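Hypothetical protein PH1320 (Pyrococcus horikoshii, PDB 2E87) is of unknown function but binds GDP through an Obg-type G domain, consistent with a role as a GTP-binding protein related to NOG1. Local coordinates at residues A[327-330]-A[331-334]; A[276-279]-A[280-283]; A[219-222]-A[223-227]; A[338-341]-A[342-346]. All coordinates share one frame; numbering follows the deposited sequence.

How the contacts relate
The four contacts run outward from the nucleotide pocket to the tail of the chain. Contact 3 is nearest the ligand: the side chain of P222 is about 6 Å from the bound GDP and that of D226 about 4 Å from K180. Contact 2 packs against it, with F278 CE1 3.8 Å from L225 CD2, their centres about 15 Å apart. Contact 2 also meets contact 1, where P282 CG is 4.3 Å from T333 CG2. Contacts 1 and 4 are successive parts of helix 323-350, their centres about 17 Å apart. Contact 4 lies away from the nucleotide-binding residues, its centre about 29 Å from that of contact 3.

Contact 1: residues A[327-330]-A[331-334]; sequences KEEI and IKTL
E329 turns its CG anti to the backbone N (chi1 -174°) and then bends at chi2 (55°), which carries the carboxylate forward to the next turn, where OE2 comes within 3.2 Å of T333 OG1. T333 has its hydroxyl beside its own backbone N (chi1 -57°), and from there OG1 donates to E329 O at 2.8 Å. The backbone N of T333 also bonds to E329 O, at 3.1 Å, so this carbonyl is gripped twice, the two donors arriving from opposite faces of its plane. Threonine suits the place because its short hydroxyl reaches the carbonyl four residues back. A valine in its place would probably leave E329 O with the bent backbone bond alone and the E329 carboxylate without its polar neighbour. These residues belong to helix 323-350, which packs on the central sheet of the G domain, a P-loop fold. I330 and L334, one turn apart, give the helix its greasy side: CG2 of I330 lies 4.2 Å from CD1 of L334, and both side chains rest on V170 of strand 169-173. I331 packs its CD1 on its own helix, 3.2 Å from K327 O, and also touches F209, whose ring takes a cation-pi contact from K327. E329 OE1 and K332 NZ stay 5.0 Å apart, too far for a salt bridge, though the opposite charges may still attract weakly.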
ATOM      1  N   LYS A 327      10.598 -25.528 -11.188  1.00 43.23           N
ATOM      2  CA  LYS A 327       9.273 -25.153 -11.664  1.00 47.20           C
ATOM      3  C   LYS A 327       8.297 -26.234 -11.223  1.00 49.63           C
ATOM      4  O   LYS A 327       7.220 -25.952 -10.698  1.00 50.53           O
ATOM      5  CB  LYS A 327       9.286 -25.056 -13.187  1.00 47.56           C
ATOM      6  CG  LYS A 327       8.293 -24.091 -13.775  1.00 53.00           C
ATOM      7  CD  LYS A 327       8.295 -24.190 -15.288  1.00 60.48           C
ATOM      8  CE  LYS A 327       7.654 -22.976 -15.940  1.00 66.55           C
ATOM      9  NZ  LYS A 327       8.567 -21.799 -15.883  1.00 68.95           N
ATOM     10  N   GLU A 328       8.696 -27.480 -11.437  1.00 49.94           N
ATOM     11  CA  GLU A 328       7.872 -28.619 -11.065  1.00 52.83           C
ATOM     12  C   GLU A 328       7.534 -28.533  -9.591  1.00 50.91           C
ATOM     13  O   GLU A 328       6.371 -28.623  -9.202  1.00 51.40           O
ATOM     14  CB  GLU A 328       8.623 -29.934 -11.306  1.00 60.61           C
ATOM     15  CG  GLU A 328       8.618 -30.491 -12.729  1.00 72.58           C
ATOM     16  CD  GLU A 328       9.524 -31.728 -12.868  1.00 80.76           C
ATOM     17  OE1 GLU A 328       9.406 -32.667 -12.039  1.00 77.56           O
ATOM     18  OE2 GLU A 328      10.353 -31.758 -13.809  1.00 81.31           O
ATOM     19  N   GLU A 329       8.567 -28.370  -8.772  1.00 48.48           N
ATOM     20  CA  GLU A 329       8.388 -28.306  -7.329  1.00 48.47           C
ATOM     21  C   GLU A 329       7.541 -27.101  -6.894  1.00 47.91           C
ATOM     22  O   GLU A 329       6.812 -27.183  -5.898  1.00 46.28           O
ATOM     23  CB  GLU A 329       9.756 -28.289  -6.638  1.00 49.58           C
ATOM     24  CG  GLU A 329       9.703 -28.362  -5.122  1.00 54.77           C
ATOM     25  CD  GLU A 329       8.918 -29.561  -4.620  1.00 62.98           C
ATOM     26  OE1 GLU A 329       9.141 -30.679  -5.140  1.00 67.34           O
ATOM     27  OE2 GLU A 329       8.086 -29.391  -3.701  1.00 58.44           O
ATOM     28  N   ILE A 330       7.637 -25.993  -7.633  1.00 44.76           N
ATOM     29  CA  ILE A 330       6.860 -24.791  -7.313  1.00 42.42           C
ATOM     30  C   ILE A 330       5.397 -25.136  -7.495  1.00 43.54           C
ATOM     31  O   ILE A 330       4.575 -24.910  -6.611  1.00 38.09           O
ATOM     32  CB  ILE A 330       7.198 -23.626  -8.261  1.00 40.87           C
ATOM     33  CG1 ILE A 330       8.594 -23.101  -7.946  1.00 32.92           C
ATOM     34  CG2 ILE A 330       6.131 -22.540  -8.171  1.00 37.09           C
ATOM     35  CD1 ILE A 330       9.048 -21.991  -8.879  1.00 39.87           C
ATOM     36  N   ILE A 331       5.096 -25.696  -8.660  1.00 46.53           N
ATOM     37  CA  ILE A 331       3.747 -26.095  -9.015  1.00 45.84           C
ATOM     38  C   ILE A 331       3.151 -27.080  -8.028  1.00 49.23           C
ATOM     39  O   ILE A 331       1.996 -26.947  -7.637  1.00 53.38           O
ATOM     40  CB  ILE A 331       3.728 -26.719 -10.409  1.00 49.01           C
ATOM     41  CG1 ILE A 331       4.096 -25.653 -11.442  1.00 42.37           C
ATOM     42  CG2 ILE A 331       2.359 -27.316 -10.681  1.00 46.83           C
ATOM     43  CD1 ILE A 331       4.706 -26.190 -12.695  1.00 46.29           C
ATOM     44  N   LYS A 332       3.931 -28.068  -7.616  1.00 51.12           N
ATOM     45  CA  LYS A 332       3.426 -29.050  -6.668  1.00 55.60           C
ATOM     46  C   LYS A 332       3.103 -28.417  -5.321  1.00 54.86           C
ATOM     47  O   LYS A 332       2.173 -28.831  -4.633  1.00 52.86           O
ATOM     48  CB  LYS A 332       4.448 -30.172  -6.468  1.00 58.72           C
ATOM     49  CG  LYS A 332       4.090 -31.122  -5.336  1.00 65.56           C
ATOM     50  CD  LYS A 332       5.179 -32.150  -5.096  1.00 72.53           C
ATOM     51  CE  LYS A 332       4.772 -33.120  -3.988  1.00 72.87           C
ATOM     52  NZ  LYS A 332       5.796 -34.184  -3.809  1.00 74.84           N
ATOM     53  N   THR A 333       3.880 -27.406  -4.952  1.00 54.99           N
ATOM     54  CA  THR A 333       3.700 -26.732  -3.675  1.00 52.90           C
ATOM     55  C   THR A 333       2.576 -25.714  -3.689  1.00 54.14           C
ATOM     56  O   THR A 333       1.831 -25.594  -2.719  1.00 55.42           O
ATOM     57  CB  THR A 333       4.990 -25.983  -3.247  1.00 56.61           C
ATOM     58  OG1 THR A 333       6.086 -26.906  -3.177  1.00 57.99           O
ATOM     59  CG2 THR A 333       4.803 -25.319  -1.886  1.00 49.22           C
ATOM     60  N   LEU A 334       2.439 -24.998  -4.797  1.00 50.08           N
ATOM     61  CA  LEU A 334       1.447 -23.947  -4.866  1.00 48.69           C
ATOM     62  C   LEU A 334       0.155 -24.160  -5.655  1.00 51.97           C
ATOM     63  O   LEU A 334      -0.751 -23.334  -5.556  1.00 49.17           O
ATOM     64  CB  LEU A 334       2.136 -22.669  -5.342  1.00 45.49           C
ATOM     65  CG  LEU A 334       3.333 -22.199  -4.504  1.00 44.99           C
ATOM     66  CD1 LEU A 334       3.834 -20.891  -5.065  1.00 40.51           C
ATOM     67  CD2 LEU A 334       2.940 -22.018  -3.036  1.00 43.62           C
TER

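Contact 2: residues A[276-279]-A[280-283]; sequences GEFK and DLPF
A type I beta turn from F278 to L281 ends helix 264-277 and turns the chain into strand 283-287, an alpha-to-beta connection of the G domain. F278 is the residue at which the backbone leaves helical angles, and its carbonyl closes the turn: L281 N donates to F278 O at 3.3 Å. The bond is straight at nitrogen (165°), but the donor stands above the carbonyl plane and the distance is long. The same oxygen lies in the plane of the F283 ring, at its edge, 3.5 Å from CE1, where the slightly positive ring hydrogens suit an electron-rich carbonyl.

F278 and L281 carry the apolar part. In both, CG lies beside the backbone N (chi1 -63° and -61°); the side chains run side by side and point the same way, with F278 CD2 3.9 Å from L281 CD1. At the root of the F278 side chain, CB meets the F283 ring, 4.1 Å from CE1. The F278 ring leads away from the turn into the core, while K279 and D280, the two middle residues of the turn, are exposed, where polar side chains can meet water.

Further out, F278 is packed against L243 and R244 and, together with L281 and F283, against I250 of strand 249-254. The F283 ring makes a T-shaped stack with H275 of helix 264-277, and the backbone of P282 is hydrogen-bonded to that of I250, so the new strand starts in place beside strand 249-254.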
ATOM      1  N   GLY A 276      14.150 -18.442   9.972  1.00 47.59           N
ATOM      2  CA  GLY A 276      13.525 -18.187  11.253  1.00 48.05           C
ATOM      3  C   GLY A 276      12.533 -17.043  11.224  1.00 47.04           C
ATOM      4  O   GLY A 276      11.559 -17.065  11.957  1.00 52.34           O
ATOM      5  N   GLU A 277      12.769 -16.043  10.386  1.00 46.70           N
ATOM      6  CA  GLU A 277      11.864 -14.906  10.298  1.00 47.96           C
ATOM      7  C   GLU A 277      10.574 -15.261   9.575  1.00 48.41           C
ATOM      8  O   GLU A 277       9.580 -14.582   9.735  1.00 47.60           O
ATOM      9  CB  GLU A 277      12.542 -13.742   9.576  1.00 54.89           C
ATOM     10  CG  GLU A 277      13.643 -13.092  10.376  1.00 67.07           C
ATOM     11  CD  GLU A 277      13.108 -12.291  11.550  1.00 74.08           C
ATOM     12  OE1 GLU A 277      12.260 -12.815  12.304  1.00 73.83           O
ATOM     13  OE2 GLU A 277      13.542 -11.134  11.722  1.00 83.17           O
ATOM     14  N   PHE A 278      10.596 -16.326   8.786  1.00 45.36           N
ATOM     15  CA  PHE A 278       9.426 -16.744   8.033  1.00 42.96           C
ATOM     16  C   PHE A 278       9.020 -18.178   8.357  1.00 44.58           C
ATOM     17  O   PHE A 278       8.893 -19.001   7.457  1.00 45.70           O
ATOM     18  CB  PHE A 278       9.694 -16.622   6.521  1.00 38.29           C
ATOM     19  CG  PHE A 278       9.946 -15.203   6.048  1.00 39.59           C
ATOM     20  CD1 PHE A 278      11.232 -14.668   6.038  1.00 35.12           C
ATOM     21  CD2 PHE A 278       8.892 -14.398   5.621  1.00 40.10           C
ATOM     22  CE1 PHE A 278      11.463 -13.354   5.610  1.00 40.93           C
ATOM     23  CE2 PHE A 278       9.120 -13.086   5.193  1.00 39.27           C
ATOM     24  CZ  PHE A 278      10.405 -12.565   5.188  1.00 38.91           C
ATOM     25  N   LYS A 279       8.807 -18.463   9.637  1.00 47.94           N
ATOM     26  CA  LYS A 279       8.427 -19.801  10.105  1.00 52.98           C
ATOM     27  C   LYS A 279       7.118 -20.377   9.552  1.00 54.08           C
ATOM     28  O   LYS A 279       6.935 -21.602   9.551  1.00 50.54           O
ATOM     29  CB  LYS A 279       8.355 -19.811  11.633  1.00 57.86           C
ATOM     30  CG  LYS A 279       9.674 -19.519  12.327  1.00 66.35           C
ATOM     31  CD  LYS A 279       9.498 -19.356  13.837  1.00 72.75           C
ATOM     32  CE  LYS A 279      10.829 -19.046  14.521  1.00 78.96           C
ATOM     33  NZ  LYS A 279      10.657 -18.607  15.944  1.00 84.26           N
ATOM     34  N   ASP A 280       6.213 -19.513   9.087  1.00 50.35           N
ATOM     35  CA  ASP A 280       4.928 -19.982   8.559  1.00 52.85           C
ATOM     36  C   ASP A 280       4.845 -20.156   7.047  1.00 50.43           C
ATOM     37  O   ASP A 280       3.768 -20.377   6.505  1.00 46.98           O
ATOM     38  CB  ASP A 280       3.795 -19.066   9.014  1.00 54.62           C
ATOM     39  CG  ASP A 280       3.695 -18.986  10.512  1.00 62.47           C
ATOM     40  OD1 ASP A 280       3.528 -20.050  11.159  1.00 65.08           O
ATOM     41  OD2 ASP A 280       3.792 -17.857  11.038  1.00 60.50           O
ATOM     42  N   LEU A 281       5.974 -20.047   6.362  1.00 49.33           N
ATOM     43  CA  LEU A 281       5.967 -20.241   4.926  1.00 47.37           C
ATOM     44  C   LEU A 281       6.874 -21.412   4.564  1.00 42.81           C
ATOM     45  O   LEU A 281       7.942 -21.593   5.153  1.00 40.41           O
ATOM     46  CB  LEU A 281       6.473 -18.992   4.196  1.00 44.11           C
ATOM     47  CG  LEU A 281       5.762 -17.639   4.326  1.00 50.44           C
ATOM     48  CD1 LEU A 281       6.533 -16.624   3.512  1.00 44.90           C
ATOM     49  CD2 LEU A 281       4.313 -17.718   3.837  1.00 47.78           C
ATOM     50  N   PRO A 282       6.447 -22.239   3.604  1.00 40.75           N
ATOM     51  CA  PRO A 282       7.285 -23.375   3.194  1.00 42.48           C
ATOM     52  C   PRO A 282       8.537 -22.875   2.472  1.00 43.81           C
ATOM     53  O   PRO A 282       8.506 -21.824   1.813  1.00 43.56           O
ATOM     54  CB  PRO A 282       6.373 -24.171   2.259  1.00 39.17           C
ATOM     55  CG  PRO A 282       5.380 -23.113   1.757  1.00 45.06           C
ATOM     56  CD  PRO A 282       5.111 -22.308   2.989  1.00 39.14           C
ATOM     57  N   PHE A 283       9.627 -23.628   2.610  1.00 44.07           N
ATOM     58  CA  PHE A 283      10.913 -23.318   1.975  1.00 40.83           C
ATOM     59  C   PHE A 283      11.336 -24.395   0.973  1.00 45.97           C
ATOM     60  O   PHE A 283      11.037 -25.584   1.123  1.00 47.31           O
ATOM     61  CB  PHE A 283      12.033 -23.178   3.012  1.00 39.62           C
ATOM     62  CG  PHE A 283      12.131 -21.819   3.649  1.00 36.04           C
ATOM     63  CD1 PHE A 283      11.149 -21.368   4.526  1.00 42.56           C
ATOM     64  CD2 PHE A 283      13.227 -21.006   3.399  1.00 34.75           C
ATOM     65  CE1 PHE A 283      11.261 -20.118   5.153  1.00 41.00           C
ATOM     66  CE2 PHE A 283      13.351 -19.762   4.012  1.00 35.64           C
ATOM     67  CZ  PHE A 283      12.364 -19.315   4.895  1.00 39.19           C
TER

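Contact 3: residues A[219-222]-A[223-227]; sequences IDTP and GLLDR
T221 O takes two backbone bonds from the residues after it, one from L224 N at 2.8 Å, above the carbonyl plane, and one from L225 N at 3.0 Å, within that plane. Together they curl the chain into a tight loop. The T221 side chain crosses L225 obliquely, OG1 3.1 Å from L225 CB and CG2 3.9 Å from L225 CD1. Its hydroxyl takes the crowded position between backbone N and carbonyl carbon (chi1 58°), from which it bonds to I172 O of the neighbouring strand; threonine serves here because one branch can be polar and the other greasy.

D226 holds the far side of the loop. Its OD1 accepts from G223 N at 2.7 Å in a nearly straight bond (172°) and also from R227 NH2, the two arriving from opposite faces of the carboxylate. R227 adds a salt bridge, NE to D226 OD2 at 2.6 Å, and one face of its guanidinium lies over G223 CA. Glycine fits position 223, whose phi is positive (78°) and where a CB would clash with P222 O.

An outer shell holds the loop in place: L225 is hydrogen-bonded through its backbone to G174, R232 bonds to G223 O, and K180 of the GDP site touches both D220 and D226. The sequence D220-T221-P222-G223 is the DxxG (G3) motif that opens switch II in P-loop GTPases.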
ATOM      1  N   ILE A 219       9.218 -13.272  -7.395  1.00 33.52           N
ATOM      2  CA  ILE A 219       9.944 -12.037  -7.088  1.00 35.59           C
ATOM      3  C   ILE A 219      11.268 -12.370  -6.423  1.00 32.57           C
ATOM      4  O   ILE A 219      11.405 -13.406  -5.778  1.00 32.07           O
ATOM      5  CB  ILE A 219       9.179 -11.099  -6.114  1.00 36.19           C
ATOM      6  CG1 ILE A 219       9.075 -11.742  -4.736  1.00 36.50           C
ATOM      7  CG2 ILE A 219       7.799 -10.796  -6.645  1.00 35.96           C
ATOM      8  CD1 ILE A 219       8.491 -10.822  -3.680  1.00 39.20           C
ATOM      9  N   ASP A 220      12.263 -11.512  -6.613  1.00 31.63           N
ATOM     10  CA  ASP A 220      13.539 -11.724  -5.929  1.00 36.48           C
ATOM     11  C   ASP A 220      13.649 -10.638  -4.861  1.00 37.77           C
ATOM     12  O   ASP A 220      12.863  -9.680  -4.848  1.00 28.15           O
ATOM     13  CB  ASP A 220      14.740 -11.714  -6.889  1.00 35.44           C
ATOM     14  CG  ASP A 220      14.860 -10.445  -7.692  1.00 37.18           C
ATOM     15  OD1 ASP A 220      14.001  -9.541  -7.579  1.00 39.99           O
ATOM     16  OD2 ASP A 220      15.842 -10.367  -8.456  1.00 38.62           O
ATOM     17  N   THR A 221      14.613 -10.770  -3.963  1.00 38.03           N
ATOM     18  CA  THR A 221      14.696  -9.826  -2.871  1.00 35.69           C
ATOM     19  C   THR A 221      15.993  -9.060  -2.674  1.00 36.42           C
ATOM     20  O   THR A 221      16.449  -8.882  -1.543  1.00 36.88           O
ATOM     21  CB  THR A 221      14.353 -10.558  -1.583  1.00 37.76           C
ATOM     22  OG1 THR A 221      15.248 -11.663  -1.413  1.00 30.64           O
ATOM     23  CG2 THR A 221      12.926 -11.088  -1.649  1.00 39.27           C
ATOM     24  N   PRO A 222      16.590  -8.565  -3.763  1.00 35.39           N
ATOM     25  CA  PRO A 222      17.844  -7.828  -3.552  1.00 33.95           C
ATOM     26  C   PRO A 222      17.620  -6.669  -2.579  1.00 35.89           C
ATOM     27  O   PRO A 222      16.617  -5.958  -2.661  1.00 31.93           O
ATOM     28  CB  PRO A 222      18.206  -7.344  -4.958  1.00 34.44           C
ATOM     29  CG  PRO A 222      16.836  -7.070  -5.562  1.00 33.20           C
ATOM     30  CD  PRO A 222      16.012  -8.276  -5.091  1.00 37.14           C
ATOM     31  N   GLY A 223      18.550  -6.493  -1.652  1.00 34.36           N
ATOM     32  CA  GLY A 223      18.427  -5.419  -0.692  1.00 36.07           C
ATOM     33  C   GLY A 223      17.458  -5.705   0.434  1.00 40.06           C
ATOM     34  O   GLY A 223      17.315  -4.884   1.336  1.00 48.49           O
ATOM     35  N   LEU A 224      16.805  -6.863   0.394  1.00 36.33           N
ATOM     36  CA  LEU A 224      15.836  -7.229   1.418  1.00 34.31           C
ATOM     37  C   LEU A 224      16.180  -8.540   2.150  1.00 41.27           C
ATOM     38  O   LEU A 224      16.291  -8.569   3.382  1.00 34.68           O
ATOM     39  CB  LEU A 224      14.437  -7.328   0.783  1.00 34.25           C
ATOM     40  CG  LEU A 224      13.892  -6.082   0.038  1.00 42.46           C
ATOM     41  CD1 LEU A 224      12.541  -6.396  -0.613  1.00 26.66           C
ATOM     42  CD2 LEU A 224      13.740  -4.889   1.004  1.00 33.11           C
ATOM     43  N   LEU A 225      16.349  -9.625   1.403  1.00 35.50           N
ATOM     44  CA  LEU A 225      16.658 -10.898   2.029  1.00 38.73           C
ATOM     45  C   LEU A 225      18.021 -11.402   1.605  1.00 39.99           C
ATOM     46  O   LEU A 225      18.245 -12.608   1.499  1.00 39.74           O
ATOM     47  CB  LEU A 225      15.574 -11.926   1.695  1.00 36.66           C
ATOM     48  CG  LEU A 225      14.225 -11.644   2.359  1.00 40.57           C
ATOM     49  CD1 LEU A 225      13.221 -12.688   1.932  1.00 41.26           C
ATOM     50  CD2 LEU A 225      14.380 -11.657   3.881  1.00 38.48           C
ATOM     51  N   ASP A 226      18.934 -10.458   1.387  1.00 41.94           N
ATOM     52  CA  ASP A 226      20.290 -10.771   0.959  1.00 39.79           C
ATOM     53  C   ASP A 226      21.317 -10.270   1.966  1.00 46.22           C
ATOM     54  O   ASP A 226      22.492 -10.102   1.639  1.00 44.25           O
ATOM     55  CB  ASP A 226      20.569 -10.137  -0.407  1.00 37.11           C
ATOM     56  CG  ASP A 226      20.489  -8.633  -0.373  1.00 35.55           C
ATOM     57  OD1 ASP A 226      20.752  -7.990  -1.415  1.00 34.55           O
ATOM     58  OD2 ASP A 226      20.159  -8.099   0.701  1.00 41.46           O
ATOM     59  N   ARG A 227      20.863 -10.022   3.188  1.00 48.32           N
ATOM     60  CA  ARG A 227      21.745  -9.554   4.246  1.00 49.19           C
ATOM     61  C   ARG A 227      21.081  -9.697   5.609  1.00 47.76           C
ATOM     62  O   ARG A 227      19.861  -9.747   5.712  1.00 49.01           O
ATOM     63  CB  ARG A 227      22.132  -8.104   4.004  1.00 49.80           C
ATOM     64  CG  ARG A 227      20.992  -7.141   4.107  1.00 59.96           C
ATOM     65  CD  ARG A 227      21.302  -5.908   3.301  1.00 65.37           C
ATOM     66  NE  ARG A 227      21.568  -6.266   1.910  1.00 72.70           N
ATOM     67  CZ  ARG A 227      21.757  -5.386   0.934  1.00 78.38           C
ATOM     68  NH1 ARG A 227      21.708  -4.082   1.190  1.00 79.91           N
ATOM     69  NH2 ARG A 227      21.996  -5.812  -0.301  1.00 78.37           N
TER

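Contact 4: residues A[338-341]-A[342-346]; sequences AEKV and AREKI
The guanidinium of R343 lies with one face over the backbone of the preceding turn, where it meets E339 CB and K340 N; NH2 is 4.0 Å from E339 CB. Its carbon chain, extended from CG to NE, runs along the helix toward the earlier turn. E339 OE1 is 4.3 Å from R343 NH2 but well out of the guanidinium plane, so no N-H is aimed at the oxygen and any attraction is probably only that of the charges. The E344 side chain instead passes across that of K340 at a slant: OE1 sits by K340 CG, and OE2 is 3.8 Å from K340 CE. With CG of E344 beside its own backbone N (chi1 -58°), the side chain leans back over the K340 carbonyl, CG coming within 3.0 Å of K340 O. That oxygen also receives E344 N at 3.0 Å in a nearly straight helical bond (171°).

K340 NZ remains 5.0 Å from E344 OE2, opposite charges four residues apart and not in contact. A lysine in place of E344 would remove the acid beside K340 and would probably set two like charges one turn apart. On another side of helix 323-350, A338 is small enough to pack on F214 and Y216 of strand 214-220, whereas K345 has a long, weak ion pair with E166. Long charged chains suit this exposed surface: the stems of R343 and E344 lie against carbonyls of the preceding turn, and the charges probably attract only weakly and stay hydrated.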
ATOM      1  N   ALA A 338      -3.424 -22.112  -5.502  1.00 44.02           N
ATOM      2  CA  ALA A 338      -3.880 -21.466  -6.730  1.00 46.26           C
ATOM      3  C   ALA A 338      -5.345 -21.807  -7.027  1.00 48.70           C
ATOM      4  O   ALA A 338      -6.114 -20.952  -7.467  1.00 43.36           O
ATOM      5  CB  ALA A 338      -2.998 -21.891  -7.900  1.00 45.72           C
ATOM      6  N   GLU A 339      -5.725 -23.062  -6.786  1.00 51.60           N
ATOM      7  CA  GLU A 339      -7.099 -23.507  -7.019  1.00 55.39           C
ATOM      8  C   GLU A 339      -8.019 -22.869  -5.979  1.00 53.12           C
ATOM      9  O   GLU A 339      -9.118 -22.421  -6.300  1.00 56.38           O
ATOM     10  CB  GLU A 339      -7.185 -25.043  -6.950  1.00 54.34           C
ATOM     11  CG  GLU A 339      -6.374 -25.745  -8.046  1.00 61.80           C
ATOM     12  CD  GLU A 339      -6.360 -27.272  -7.929  1.00 66.28           C
ATOM     13  OE1 GLU A 339      -6.137 -27.797  -6.816  1.00 68.36           O
ATOM     14  OE2 GLU A 339      -6.550 -27.948  -8.960  1.00 69.52           O
ATOM     15  N   LYS A 340      -7.554 -22.816  -4.736  1.00 52.70           N
ATOM     16  CA  LYS A 340      -8.327 -22.216  -3.658  1.00 51.32           C
ATOM     17  C   LYS A 340      -8.546 -20.730  -3.911  1.00 54.02           C
ATOM     18  O   LYS A 340      -9.619 -20.211  -3.635  1.00 48.26           O
ATOM     19  CB  LYS A 340      -7.622 -22.407  -2.313  1.00 50.90           C
ATOM     20  CG  LYS A 340      -8.345 -21.750  -1.156  1.00 58.86           C
ATOM     21  CD  LYS A 340      -7.928 -22.372   0.167  1.00 67.55           C
ATOM     22  CE  LYS A 340      -8.849 -21.941   1.302  1.00 68.84           C
ATOM     23  NZ  LYS A 340      -8.709 -22.816   2.505  1.00 73.79           N
ATOM     24  N   VAL A 341      -7.519 -20.048  -4.419  1.00 57.24           N
ATOM     25  CA  VAL A 341      -7.621 -18.623  -4.724  1.00 59.03           C
ATOM     26  C   VAL A 341      -8.653 -18.437  -5.825  1.00 59.79           C
ATOM     27  O   VAL A 341      -9.530 -17.582  -5.733  1.00 61.38           O
ATOM     28  CB  VAL A 341      -6.269 -18.039  -5.212  1.00 58.51           C
ATOM     29  CG1 VAL A 341      -6.474 -16.655  -5.801  1.00 52.64           C
ATOM     30  CG2 VAL A 341      -5.296 -17.953  -4.054  1.00 59.44           C
ATOM     31  N   ALA A 342      -8.537 -19.252  -6.866  1.00 61.09           N
ATOM     32  CA  ALA A 342      -9.455 -19.189  -7.993  1.00 67.24           C
ATOM     33  C   ALA A 342     -10.912 -19.345  -7.530  1.00 70.51           C
ATOM     34  O   ALA A 342     -11.776 -18.549  -7.904  1.00 66.43           O
ATOM     35  CB  ALA A 342      -9.098 -20.275  -9.009  1.00 66.17           C
ATOM     36  N   ARG A 343     -11.176 -20.369  -6.718  1.00 73.34           N
ATOM     37  CA  ARG A 343     -12.520 -20.612  -6.203  1.00 79.45           C
ATOM     38  C   ARG A 343     -13.037 -19.395  -5.460  1.00 80.00           C
ATOM     39  O   ARG A 343     -14.109 -18.873  -5.766  1.00 82.25           O
ATOM     40  CB  ARG A 343     -12.530 -21.787  -5.229  1.00 81.71           C
ATOM     41  CG  ARG A 343     -12.188 -23.123  -5.834  1.00 89.27           C
ATOM     42  CD  ARG A 343     -12.030 -24.148  -4.729  1.00 92.70           C
ATOM     43  NE  ARG A 343     -11.303 -25.328  -5.179  1.00 95.45           N
ATOM     44  CZ  ARG A 343     -10.545 -26.073  -4.384  1.00 96.23           C
ATOM     45  NH1 ARG A 343     -10.418 -25.753  -3.101  1.00 92.39           N
ATOM     46  NH2 ARG A 343      -9.909 -27.133  -4.871  1.00 96.92           N
ATOM     47  N   GLU A 344     -12.268 -18.960  -4.469  1.00 77.97           N
ATOM     48  CA  GLU A 344     -12.644 -17.815  -3.662  1.00 78.30           C
ATOM     49  C   GLU A 344     -12.912 -16.572  -4.503  1.00 77.84           C
ATOM     50  O   GLU A 344     -13.622 -15.672  -4.065  1.00 77.34           O
ATOM     51  CB  GLU A 344     -11.566 -17.541  -2.612  1.00 78.62           C
ATOM     52  CG  GLU A 344     -11.318 -18.738  -1.703  1.00 81.75           C
ATOM     53  CD  GLU A 344     -10.406 -18.423  -0.533  1.00 86.29           C
ATOM     54  OE1 GLU A 344      -9.302 -17.879  -0.758  1.00 86.24           O
ATOM     55  OE2 GLU A 344     -10.792 -18.730   0.616  1.00 86.30           O
ATOM     56  N   LYS A 345     -12.353 -16.519  -5.709  1.00 81.05           N
ATOM     57  CA  LYS A 345     -12.594 -15.371  -6.582  1.00 82.24           C
ATOM     58  C   LYS A 345     -13.990 -15.481  -7.199  1.00 80.02           C
ATOM     59  O   LYS A 345     -14.695 -14.483  -7.342  1.00 80.92           O
ATOM     60  CB  LYS A 345     -11.533 -15.278  -7.685  1.00 83.42           C
ATOM     61  CG  LYS A 345     -11.712 -14.053  -8.572  1.00 88.70           C
ATOM     62  CD  LYS A 345     -10.402 -13.595  -9.180  1.00 92.48           C
ATOM     63  CE  LYS A 345     -10.582 -12.273  -9.905  1.00 93.50           C
ATOM     64  NZ  LYS A 345      -9.290 -11.753 -10.429  1.00 97.74           N
ATOM     65  N   ILE A 346     -14.383 -16.699  -7.559  1.00 79.55           N
ATOM     66  CA  ILE A 346     -15.703 -16.946  -8.130  1.00 78.73           C
ATOM     67  C   ILE A 346     -16.739 -16.792  -7.019  1.00 79.08           C
ATOM     68  O   ILE A 346     -17.894 -16.454  -7.267  1.00 79.10           O
ATOM     69  CB  ILE A 346     -15.788 -18.370  -8.729  1.00 77.14           C
ATOM     70  CG1 ILE A 346     -14.966 -18.430 -10.014  1.00 76.50           C
ATOM     71  CG2 ILE A 346     -17.231 -18.753  -8.999  1.00 74.73           C
ATOM     72  CD1 ILE A 346     -15.381 -17.412 -11.061  1.00 71.20           C
TER